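PDB 4FO0: actin-related protein 8 from Homo sapiens, which binds ATP, probably serves as a core subunit of the chromatin-remodelling INO80 complex that acts in transcription and probably DNA repair, and cannot polymerise. Local coordinates for residues V231-S243 against I553-D565. Residues are numbered along the deposited sequence; the frame is centred on the assembly and turned at random.
Sequences VVHQESVCATYGS and IAWKGGAVLACLD
Gly242 and Gly557 meet where helices 235-243 and 553-563 cross at 81°, their axes 6.5 Å apart. A side chain on either glycine would run into the opposite backbone. Main chain therefore touches main chain: the CA-H of Gly557 points almost straight at Cys238 O (CA to O 3.3 Å), and that of Gly242 at Ile553 O. Ala239 and Ala554 continue this close approach, CB to CB 4.3 Å. Cys238 is a knob in the hole formed by Ala554, Gly557, Gly558 and Leu561, its CB 3.6 Å from Ala554 O.

Leu561 reaches two rings at once. With CG anti to the backbone N (chi1 165°), it sends CD2 to the edge of the His233 imidazole, in the ring plane, 3.5 Å from His233 CD2, while CD1 reaches Tyr241 CE2 obliquely. Leu564 CD1 lies over one face of the Tyr241 ring, toward its rim. The imidazole is steadied from its own strand, Gln234 N donating to His233 ND1 at 3.0 Å. Replacing His233 by alanine is likely to open a gap beside Leu561 CD2 and leave the Gln234 N-H without this acceptor.

In this actin fold, strand 200-205 pairs in parallel with strand 229-234, and its Leu204 touches both Cys238 and Ala554. Beyond, Ala239 packs on strand 247-253, while Glu235 is hydrogen-bonded to His21 of strand 17-21, and its side chain lies about 4 Å from the bound magnesium ion and about 6 Å from ATP.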
ATOM      1  N   VAL A 231     -18.171  -4.749  12.448  1.00 39.48           N
ATOM      2  CA  VAL A 231     -18.681  -4.756  11.089  1.00 42.37           C
ATOM      3  C   VAL A 231     -17.506  -4.916  10.141  1.00 42.78           C
ATOM      4  O   VAL A 231     -16.524  -4.170  10.200  1.00 39.44           O
ATOM      5  CB  VAL A 231     -19.396  -3.454  10.731  1.00 40.95           C
ATOM      6  CG1 VAL A 231     -19.699  -3.439   9.248  1.00 39.37           C
ATOM      7  CG2 VAL A 231     -20.667  -3.292  11.557  1.00 41.34           C
ATOM      8  N   VAL A 232     -17.608  -5.887   9.251  1.00 43.78           N
ATOM      9  CA  VAL A 232     -16.563  -6.092   8.272  1.00 41.82           C
ATOM     10  C   VAL A 232     -17.017  -5.531   6.935  1.00 35.76           C
ATOM     11  O   VAL A 232     -18.160  -5.728   6.537  1.00 45.16           O
ATOM     12  CB  VAL A 232     -16.235  -7.580   8.122  1.00 36.42           C
ATOM     13  CG1 VAL A 232     -15.278  -7.778   6.992  1.00 41.29           C
ATOM     14  CG2 VAL A 232     -15.663  -8.107   9.405  1.00 28.47           C
ATOM     15  N   HIS A 233     -16.136  -4.815   6.250  1.00 34.95           N
ATOM     16  CA  HIS A 233     -16.452  -4.367   4.908  1.00 39.99           C
ATOM     17  C   HIS A 233     -15.211  -4.335   4.025  1.00 42.21           C
ATOM     18  O   HIS A 233     -14.086  -4.309   4.517  1.00 46.15           O
ATOM     19  CB  HIS A 233     -17.111  -2.994   4.949  1.00 46.26           C
ATOM     20  CG  HIS A 233     -18.228  -2.837   3.967  1.00 66.21           C
ATOM     21  ND1 HIS A 233     -18.319  -3.597   2.819  1.00 68.01           N
ATOM     22  CD2 HIS A 233     -19.310  -2.023   3.972  1.00 39.01           C
ATOM     23  CE1 HIS A 233     -19.406  -3.248   2.152  1.00 75.96           C
ATOM     24  NE2 HIS A 233     -20.023  -2.295   2.830  1.00 69.47           N
ATOM     25  N   GLN A 234     -15.420  -4.329   2.718  1.00 44.44           N
ATOM     26  CA  GLN A 234     -14.314  -4.298   1.781  1.00 41.35           C
ATOM     27  C   GLN A 234     -13.735  -2.908   1.665  1.00 43.23           C
ATOM     28  O   GLN A 234     -14.466  -1.921   1.674  1.00 40.52           O
ATOM     29  CB  GLN A 234     -14.773  -4.769   0.423  1.00 32.46           C
ATOM     30  CG  GLN A 234     -15.378  -6.128   0.479  1.00 42.26           C
ATOM     31  CD  GLN A 234     -16.136  -6.431  -0.767  1.00 55.54           C
ATOM     32  OE1 GLN A 234     -15.648  -7.143  -1.643  1.00 52.46           O
ATOM     33  NE2 GLN A 234     -17.334  -5.871  -0.878  1.00 41.78           N
ATOM     34  N   GLU A 235     -12.415  -2.838   1.543  1.00 42.42           N
ATOM     35  CA  GLU A 235     -11.738  -1.560   1.520  1.00 38.20           C
ATOM     36  C   GLU A 235     -12.132  -0.791   0.247  1.00 37.13           C
ATOM     37  O   GLU A 235     -12.132   0.439   0.225  1.00 39.06           O
ATOM     38  CB  GLU A 235     -10.212  -1.742   1.673  1.00 38.23           C
ATOM     39  CG  GLU A 235      -9.509  -2.391   0.470  1.00 55.85           C
ATOM     40  CD  GLU A 235      -8.168  -3.083   0.805  1.00 57.02           C
ATOM     41  OE1 GLU A 235      -7.791  -4.024   0.066  1.00 72.77           O
ATOM     42  OE2 GLU A 235      -7.482  -2.694   1.778  1.00 42.86           O
ATOM     43  N   SER A 236     -12.498  -1.514  -0.803  1.00 33.21           N
ATOM     44  CA  SER A 236     -12.889  -0.875  -2.060  1.00 35.83           C
ATOM     45  C   SER A 236     -14.214  -0.106  -1.931  1.00 49.87           C
ATOM     46  O   SER A 236     -14.339   1.021  -2.406  1.00 47.32           O
ATOM     47  CB  SER A 236     -12.999  -1.916  -3.168  1.00 31.59           C
ATOM     48  OG  SER A 236     -13.744  -3.031  -2.710  1.00 45.50           O
ATOM     49  N   VAL A 237     -15.207  -0.720  -1.298  1.00 40.22           N
ATOM     50  CA  VAL A 237     -16.475  -0.048  -1.112  1.00 42.12           C
ATOM     51  C   VAL A 237     -16.284   1.143  -0.181  1.00 49.03           C
ATOM     52  O   VAL A 237     -16.820   2.231  -0.425  1.00 41.92           O
ATOM     53  CB  VAL A 237     -17.534  -0.987  -0.536  1.00 44.62           C
ATOM     54  CG1 VAL A 237     -18.803  -0.218  -0.259  1.00 35.54           C
ATOM     55  CG2 VAL A 237     -17.784  -2.133  -1.480  1.00 32.95           C
ATOM     56  N   CYS A 238     -15.510   0.933   0.881  1.00 40.56           N
ATOM     57  CA  CYS A 238     -15.215   2.010   1.817  1.00 38.39           C
ATOM     58  C   CYS A 238     -14.579   3.203   1.117  1.00 45.80           C
ATOM     59  O   CYS A 238     -14.932   4.352   1.379  1.00 39.62           O
ATOM     60  CB  CYS A 238     -14.343   1.509   2.958  1.00 33.67           C
ATOM     61  SG  CYS A 238     -15.244   0.404   4.087  1.00 52.16           S
ATOM     62  N   ALA A 239     -13.653   2.926   0.211  1.00 39.03           N
ATOM     63  CA  ALA A 239     -13.042   3.986  -0.564  1.00 40.84           C
ATOM     64  C   ALA A 239     -14.100   4.843  -1.258  1.00 40.56           C
ATOM     65  O   ALA A 239     -13.976   6.066  -1.281  1.00 35.98           O
ATOM     66  CB  ALA A 239     -12.075   3.411  -1.584  1.00 34.61           C
ATOM     67  N   THR A 240     -15.124   4.204  -1.835  1.00 37.75           N
ATOM     68  CA  THR A 240     -16.190   4.944  -2.516  1.00 38.83           C
ATOM     69  C   THR A 240     -16.946   5.852  -1.548  1.00 44.79           C
ATOM     70  O   THR A 240     -17.248   6.990  -1.888  1.00 42.66           O
ATOM     71  CB  THR A 240     -17.180   4.027  -3.271  1.00 40.51           C
ATOM     72  OG1 THR A 240     -17.873   3.181  -2.347  1.00 55.03           O
ATOM     73  CG2 THR A 240     -16.443   3.170  -4.280  1.00 46.17           C
ATOM     74  N   TYR A 241     -17.227   5.343  -0.343  1.00 34.23           N
ATOM     75  CA  TYR A 241     -17.846   6.122   0.725  1.00 37.99           C
ATOM     76  C   TYR A 241     -17.020   7.336   1.125  1.00 42.54           C
ATOM     77  O   TYR A 241     -17.544   8.433   1.285  1.00 54.74           O
ATOM     78  CB  TYR A 241     -18.028   5.267   1.977  1.00 28.47           C
ATOM     79  CG  TYR A 241     -19.041   4.168   1.833  1.00 41.13           C
ATOM     80  CD1 TYR A 241     -19.973   4.178   0.798  1.00 43.03           C
ATOM     81  CD2 TYR A 241     -19.075   3.113   2.740  1.00 42.97           C
ATOM     82  CE1 TYR A 241     -20.905   3.160   0.674  1.00 37.65           C
ATOM     83  CE2 TYR A 241     -19.999   2.096   2.621  1.00 40.38           C
ATOM     84  CZ  TYR A 241     -20.912   2.125   1.589  1.00 39.61           C
ATOM     85  OH  TYR A 241     -21.827   1.104   1.491  1.00 54.48           O
ATOM     86  N   GLY A 242     -15.726   7.130   1.319  1.00 44.49           N
ATOM     87  CA  GLY A 242     -14.864   8.197   1.785  1.00 40.57           C
ATOM     88  C   GLY A 242     -14.718   9.301   0.760  1.00 42.18           C
ATOM     89  O   GLY A 242     -14.420  10.441   1.102  1.00 44.99           O
ATOM     90  N   SER A 243     -14.940   8.965  -0.505  1.00 40.58           N
ATOM     91  CA  SER A 243     -14.691   9.904  -1.588  1.00 47.57           C
ATOM     92  C   SER A 243     -15.985  10.543  -2.075  1.00 53.84           C
ATOM     93  O   SER A 243     -15.963  11.611  -2.672  1.00 51.72           O
ATOM     94  CB  SER A 243     -14.016   9.179  -2.740  1.00 28.97           C
ATOM     95  OG  SER A 243     -14.949   8.299  -3.330  1.00 47.53           O
ATOM     96  N   ILE A 553      -8.424   7.734   2.261  1.00 29.46           N
ATOM     97  CA  ILE A 553      -9.777   7.707   1.728  1.00 30.95           C
ATOM     98  C   ILE A 553     -10.591   6.511   2.240  1.00 44.98           C
ATOM     99  O   ILE A 553     -11.743   6.665   2.669  1.00 38.04           O
ATOM    100  CB  ILE A 553      -9.791   7.704   0.182  1.00 42.02           C
ATOM    101  CG1 ILE A 553      -8.881   8.800  -0.366  1.00 41.63           C
ATOM    102  CG2 ILE A 553     -11.207   7.889  -0.337  1.00 33.12           C
ATOM    103  CD1 ILE A 553      -9.100  10.129   0.291  1.00 61.31           C
ATOM    104  N   ALA A 554     -10.003   5.320   2.190  1.00 32.03           N
ATOM    105  CA  ALA A 554     -10.740   4.130   2.572  1.00 31.61           C
ATOM    106  C   ALA A 554     -11.010   4.132   4.075  1.00 44.30           C
ATOM    107  O   ALA A 554     -12.135   3.868   4.532  1.00 34.20           O
ATOM    108  CB  ALA A 554      -9.997   2.896   2.162  1.00 29.85           C
ATOM    109  N   TRP A 555      -9.980   4.436   4.851  1.00 37.50           N
ATOM    110  CA  TRP A 555     -10.181   4.519   6.280  1.00 34.46           C
ATOM    111  C   TRP A 555     -11.298   5.536   6.579  1.00 39.92           C
ATOM    112  O   TRP A 555     -12.210   5.256   7.349  1.00 39.68           O
ATOM    113  CB  TRP A 555      -8.883   4.871   7.026  1.00 34.25           C
ATOM    114  CG  TRP A 555      -9.122   4.903   8.494  1.00 43.58           C
ATOM    115  CD1 TRP A 555      -8.987   3.861   9.378  1.00 38.83           C
ATOM    116  CD2 TRP A 555      -9.618   6.011   9.250  1.00 36.42           C
ATOM    117  NE1 TRP A 555      -9.350   4.264  10.638  1.00 45.11           N
ATOM    118  CE2 TRP A 555      -9.745   5.579  10.587  1.00 45.92           C
ATOM    119  CE3 TRP A 555      -9.963   7.328   8.930  1.00 46.65           C
ATOM    120  CZ2 TRP A 555     -10.192   6.425  11.601  1.00 50.44           C
ATOM    121  CZ3 TRP A 555     -10.413   8.161   9.934  1.00 39.07           C
ATOM    122  CH2 TRP A 555     -10.521   7.711  11.253  1.00 52.57           C
ATOM    123  N   LYS A 556     -11.247   6.708   5.957  1.00 40.73           N
ATOM    124  CA  LYS A 556     -12.285   7.706   6.196  1.00 35.73           C
ATOM    125  C   LYS A 556     -13.662   7.169   5.828  1.00 45.17           C
ATOM    126  O   LYS A 556     -14.639   7.390   6.546  1.00 44.37           O
ATOM    127  CB  LYS A 556     -11.968   9.011   5.476  1.00 27.98           C
ATOM    128  CG  LYS A 556     -10.985   9.844   6.271  1.00 38.17           C
ATOM    129  CD  LYS A 556     -10.539  11.145   5.591  1.00 42.08           C
ATOM    130  CE  LYS A 556      -9.771  12.002   6.616  1.00 56.93           C
ATOM    131  NZ  LYS A 556      -9.289  13.316   6.122  1.00 66.53           N
ATOM    132  N   GLY A 557     -13.730   6.442   4.722  1.00 31.70           N
ATOM    133  CA  GLY A 557     -14.952   5.769   4.349  1.00 34.53           C
ATOM    134  C   GLY A 557     -15.462   4.808   5.408  1.00 34.50           C
ATOM    135  O   GLY A 557     -16.664   4.630   5.570  1.00 37.50           O
ATOM    136  N   GLY A 558     -14.544   4.167   6.120  1.00 41.48           N
ATOM    137  CA  GLY A 558     -14.918   3.246   7.179  1.00 36.88           C
ATOM    138  C   GLY A 558     -15.635   3.972   8.302  1.00 43.70           C
ATOM    139  O   GLY A 558     -16.674   3.522   8.793  1.00 46.32           O
ATOM    140  N   ALA A 559     -15.076   5.104   8.711  1.00 40.06           N
ATOM    141  CA  ALA A 559     -15.709   5.946   9.718  1.00 48.00           C
ATOM    142  C   ALA A 559     -17.098   6.378   9.245  1.00 47.92           C
ATOM    143  O   ALA A 559     -18.089   6.252   9.964  1.00 45.77           O
ATOM    144  CB  ALA A 559     -14.845   7.151  10.004  1.00 33.08           C
ATOM    145  N   VAL A 560     -17.155   6.876   8.018  1.00 38.39           N
ATOM    146  CA  VAL A 560     -18.411   7.251   7.399  1.00 46.37           C
ATOM    147  C   VAL A 560     -19.415   6.120   7.429  1.00 41.13           C
ATOM    148  O   VAL A 560     -20.605   6.349   7.575  1.00 51.08           O
ATOM    149  CB  VAL A 560     -18.210   7.653   5.940  1.00 40.95           C
ATOM    150  CG1 VAL A 560     -19.527   7.572   5.203  1.00 34.85           C
ATOM    151  CG2 VAL A 560     -17.643   9.048   5.871  1.00 39.15           C
ATOM    152  N   LEU A 561     -18.928   4.899   7.271  1.00 45.55           N
ATOM    153  CA  LEU A 561     -19.787   3.721   7.259  1.00 49.46           C
ATOM    154  C   LEU A 561     -20.476   3.518   8.613  1.00 46.58           C
ATOM    155  O   LEU A 561     -21.563   2.942   8.697  1.00 53.89           O
ATOM    156  CB  LEU A 561     -18.959   2.483   6.889  1.00 45.40           C
ATOM    157  CG  LEU A 561     -19.603   1.125   7.159  1.00 36.31           C
ATOM    158  CD1 LEU A 561     -20.875   1.026   6.371  1.00 36.40           C
ATOM    159  CD2 LEU A 561     -18.657  -0.016   6.808  1.00 44.64           C
ATOM    160  N   ALA A 562     -19.838   3.997   9.671  1.00 42.17           N
ATOM    161  CA  ALA A 562     -20.362   3.825  11.024  1.00 63.08           C
ATOM    162  C   ALA A 562     -21.607   4.681  11.268  1.00 59.90           C
ATOM    163  O   ALA A 562     -22.482   4.310  12.044  1.00 65.40           O
ATOM    164  CB  ALA A 562     -19.276   4.136  12.058  1.00 42.89           C
ATOM    165  N   CYS A 563     -21.669   5.821  10.587  1.00 52.94           N
ATOM    166  CA  CYS A 563     -22.785   6.750  10.680  1.00 55.23           C
ATOM    167  C   CYS A 563     -24.000   6.308   9.864  1.00 49.58           C
ATOM    168  O   CYS A 563     -25.103   6.790  10.092  1.00 57.86           O
ATOM    169  CB  CYS A 563     -22.349   8.138  10.198  1.00 61.38           C
ATOM    170  SG  CYS A 563     -20.926   8.866  11.066  1.00 92.50           S
ATOM    171  N   LEU A 564     -23.804   5.407   8.907  1.00 49.58           N
ATOM    172  CA  LEU A 564     -24.895   5.020   8.006  1.00 45.79           C
ATOM    173  C   LEU A 564     -26.035   4.277   8.698  1.00 49.85           C
ATOM    174  O   LEU A 564     -25.837   3.487   9.624  1.00 59.79           O
ATOM    175  CB  LEU A 564     -24.396   4.198   6.816  1.00 44.98           C
ATOM    176  CG  LEU A 564     -23.369   4.783   5.845  1.00 49.58           C
ATOM    177  CD1 LEU A 564     -23.169   3.816   4.683  1.00 31.79           C
ATOM    178  CD2 LEU A 564     -23.767   6.168   5.339  1.00 31.28           C
ATOM    179  N   ASP A 565     -27.238   4.550   8.220  1.00 49.21           N
ATOM    180  CA  ASP A 565     -28.453   4.018   8.792  1.00 56.52           C
ATOM    181  C   ASP A 565     -28.557   2.512   8.564  1.00 54.98           C
ATOM    182  O   ASP A 565     -28.916   1.759   9.473  1.00 51.64           O
ATOM    183  CB  ASP A 565     -29.648   4.740   8.165  1.00 66.98           C
ATOM    184  CG  ASP A 565     -30.944   4.476   8.900  1.00 73.22           C
ATOM    185  OD1 ASP A 565     -30.951   4.576  10.150  1.00 57.40           O
ATOM    186  OD2 ASP A 565     -31.954   4.167   8.222  1.00 78.64           O
TER